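Local coordinates for protein endoglucanase A (Clostridium cellulolyticum, PDB 1EDG) that hydrolyses internal beta-1,4-glucosidic bonds of cellulose, acting through a family 5 glycoside hydrolase catalytic domain, at residues E284-M289 with M323-A328. Sequence-based numbering, arbitrary orientation.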
loop_
_atom_site.group_PDB
_atom_site.type_symbol
_atom_site.label_atom_id
_atom_site.label_comp_id
_atom_site.label_asym_id
_atom_site.label_seq_id
_atom_site.Cartn_x
_atom_site.Cartn_y
_atom_site.Cartn_z
ATOM N N GLU A 284 14.231 15.555 2.619
ATOM C CA GLU A 284 13.288 14.805 3.447
ATOM C C GLU A 284 12.465 13.839 2.606
ATOM O O GLU A 284 11.905 12.871 3.129
ATOM C CB GLU A 284 12.336 15.757 4.185
ATOM C CG GLU A 284 12.988 16.665 5.230
ATOM C CD GLU A 284 13.479 15.924 6.475
ATOM O OE1 GLU A 284 12.979 14.813 6.773
ATOM O OE2 GLU A 284 14.366 16.470 7.166
ATOM N N VAL A 285 12.362 14.132 1.312
ATOM C CA VAL A 285 11.608 13.305 0.374
ATOM C C VAL A 285 12.507 12.336 -0.401
ATOM O O VAL A 285 12.180 11.163 -0.552
ATOM C CB VAL A 285 10.823 14.191 -0.644
ATOM C CG1 VAL A 285 10.212 13.336 -1.751
ATOM C CG2 VAL A 285 9.729 14.975 0.068
ATOM N N THR A 286 13.653 12.817 -0.870
ATOM C CA THR A 286 14.555 11.988 -1.666
ATOM C C THR A 286 15.494 11.003 -0.954
ATOM O O THR A 286 15.898 10.006 -1.557
ATOM C CB THR A 286 15.395 12.863 -2.629
ATOM O OG1 THR A 286 16.174 13.799 -1.874
ATOM C CG2 THR A 286 14.483 13.618 -3.598
ATOM N N TRP A 287 15.818 11.240 0.317
ATOM C CA TRP A 287 16.746 10.348 1.018
ATOM C C TRP A 287 16.374 8.872 0.920
ATOM O O TRP A 287 17.188 8.049 0.489
ATOM C CB TRP A 287 16.936 10.761 2.488
ATOM C CG TRP A 287 15.830 10.324 3.411
ATOM C CD1 TRP A 287 14.685 11.010 3.701
ATOM C CD2 TRP A 287 15.741 9.073 4.118
ATOM N NE1 TRP A 287 13.883 10.262 4.531
ATOM C CE2 TRP A 287 14.504 9.070 4.804
ATOM C CE3 TRP A 287 16.580 7.953 4.230
ATOM C CZ2 TRP A 287 14.082 7.986 5.594
ATOM C CZ3 TRP A 287 16.160 6.874 5.014
ATOM C CH2 TRP A 287 14.921 6.901 5.684
ATOM N N PHE A 288 15.131 8.535 1.253
ATOM C CA PHE A 288 14.721 7.138 1.206
ATOM C C PHE A 288 14.579 6.621 -0.220
ATOM O O PHE A 288 14.794 5.431 -0.479
ATOM C CB PHE A 288 13.449 6.890 2.037
ATOM C CG PHE A 288 12.178 7.362 1.387
ATOM C CD1 PHE A 288 11.736 8.669 1.554
ATOM C CD2 PHE A 288 11.423 6.492 0.602
ATOM C CE1 PHE A 288 10.561 9.106 0.945
ATOM C CE2 PHE A 288 10.252 6.920 -0.008
ATOM C CZ PHE A 288 9.821 8.231 0.166
ATOM N N MET A 289 14.244 7.514 -1.149
ATOM C CA MET A 289 14.104 7.126 -2.546
ATOM C C MET A 289 15.459 6.740 -3.126
ATOM O O MET A 289 15.548 5.810 -3.927
ATOM C CB MET A 289 13.468 8.247 -3.366
ATOM C CG MET A 289 12.051 8.539 -2.942
ATOM S SD MET A 289 11.191 9.575 -4.108
ATOM C CE MET A 289 9.572 9.787 -3.260
ATOM N N MET A 323 3.118 16.823 -3.259
ATOM C CA MET A 323 2.734 15.596 -3.959
ATOM C C MET A 323 3.314 15.504 -5.373
ATOM O O MET A 323 3.707 14.420 -5.819
ATOM C CB MET A 323 1.214 15.403 -3.980
ATOM C CG MET A 323 0.598 15.069 -2.610
ATOM S SD MET A 323 1.435 13.694 -1.726
ATOM C CE MET A 323 1.160 12.310 -2.844
ATOM N N SER A 324 3.371 16.638 -6.074
ATOM C CA SER A 324 3.931 16.673 -7.436
ATOM C C SER A 324 5.409 16.279 -7.429
ATOM O O SER A 324 5.845 15.445 -8.232
ATOM C CB SER A 324 3.769 18.069 -8.067
ATOM O OG SER A 324 2.406 18.355 -8.336
ATOM N N TYR A 325 6.160 16.882 -6.511
ATOM C CA TYR A 325 7.589 16.619 -6.356
ATOM C C TYR A 325 7.831 15.157 -5.941
ATOM O O TYR A 325 8.717 14.484 -6.478
ATOM C CB TYR A 325 8.160 17.573 -5.306
ATOM C CG TYR A 325 9.653 17.453 -5.073
ATOM C CD1 TYR A 325 10.561 18.147 -5.871
ATOM C CD2 TYR A 325 10.152 16.685 -4.019
ATOM C CE1 TYR A 325 11.928 18.086 -5.623
ATOM C CE2 TYR A 325 11.519 16.615 -3.761
ATOM C CZ TYR A 325 12.401 17.318 -4.565
ATOM O OH TYR A 325 13.749 17.257 -4.295
ATOM N N TYR A 326 7.036 14.680 -4.986
ATOM C CA TYR A 326 7.128 13.311 -4.486
ATOM C C TYR A 326 6.968 12.305 -5.638
ATOM O O TYR A 326 7.811 11.425 -5.836
ATOM C CB TYR A 326 6.043 13.086 -3.409
ATOM C CG TYR A 326 6.155 11.796 -2.618
ATOM C CD1 TYR A 326 5.834 10.565 -3.198
ATOM C CD2 TYR A 326 6.558 11.810 -1.278
ATOM C CE1 TYR A 326 5.909 9.379 -2.466
ATOM C CE2 TYR A 326 6.635 10.625 -0.533
ATOM C CZ TYR A 326 6.307 9.414 -1.136
ATOM O OH TYR A 326 6.355 8.246 -0.413
ATOM N N VAL A 327 5.900 12.453 -6.415
ATOM C CA VAL A 327 5.643 11.543 -7.530
ATOM C C VAL A 327 6.714 11.637 -8.627
ATOM O O VAL A 327 7.159 10.615 -9.145
ATOM C CB VAL A 327 4.228 11.772 -8.135
ATOM C CG1 VAL A 327 4.033 10.900 -9.368
ATOM C CG2 VAL A 327 3.153 11.447 -7.084
ATOM N N ALA A 328 7.132 12.857 -8.960
ATOM C CA ALA A 328 8.159 13.065 -9.983
ATOM C C ALA A 328 9.483 12.408 -9.585
ATOM O O ALA A 328 10.122 11.746 -10.402
ATOM C CB ALA A 328 8.364 14.554 -10.236
#
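M289 lays its terminal methyl on the ring of Y326, a CH-pi contact in which CE stands 3.7 Å from the ring centroid and only 8° off the normal. The reach comes from a chain extended beyond CG, which also carries CE to 3.5 Å from the backbone O of Y326. F288 meets the same tyrosine differently: the two side chains cross at about a right angle, and Y326 OH sits at the edge of the F288 ring, near its plane, 3.5 Å from CZ. V285 points at the partner helix, and its CG1 lies against both tyrosines, 4.0 Å from Y326 CD2 and 4.0 Å from Y325 CD2, with CB at the edge of the Y325 ring. The methyl CG2 of T286 approaches Y325 OH.

The pair illustrates how neighbouring outer helices of a TIM barrel pack through interdigitating side chains: helices 279-297 and 316-332 follow barrel strands 249-254 and 303-308, and the segments run 19° from parallel. Y326 also touches I305 and C308 of the latter strand. Cohesion between the segments is thus apolar and aromatic, while the buried Y326 hydroxyl is satisfied by a hydrogen bond to A255 O, which should help fix the ring beneath the methionine methyl.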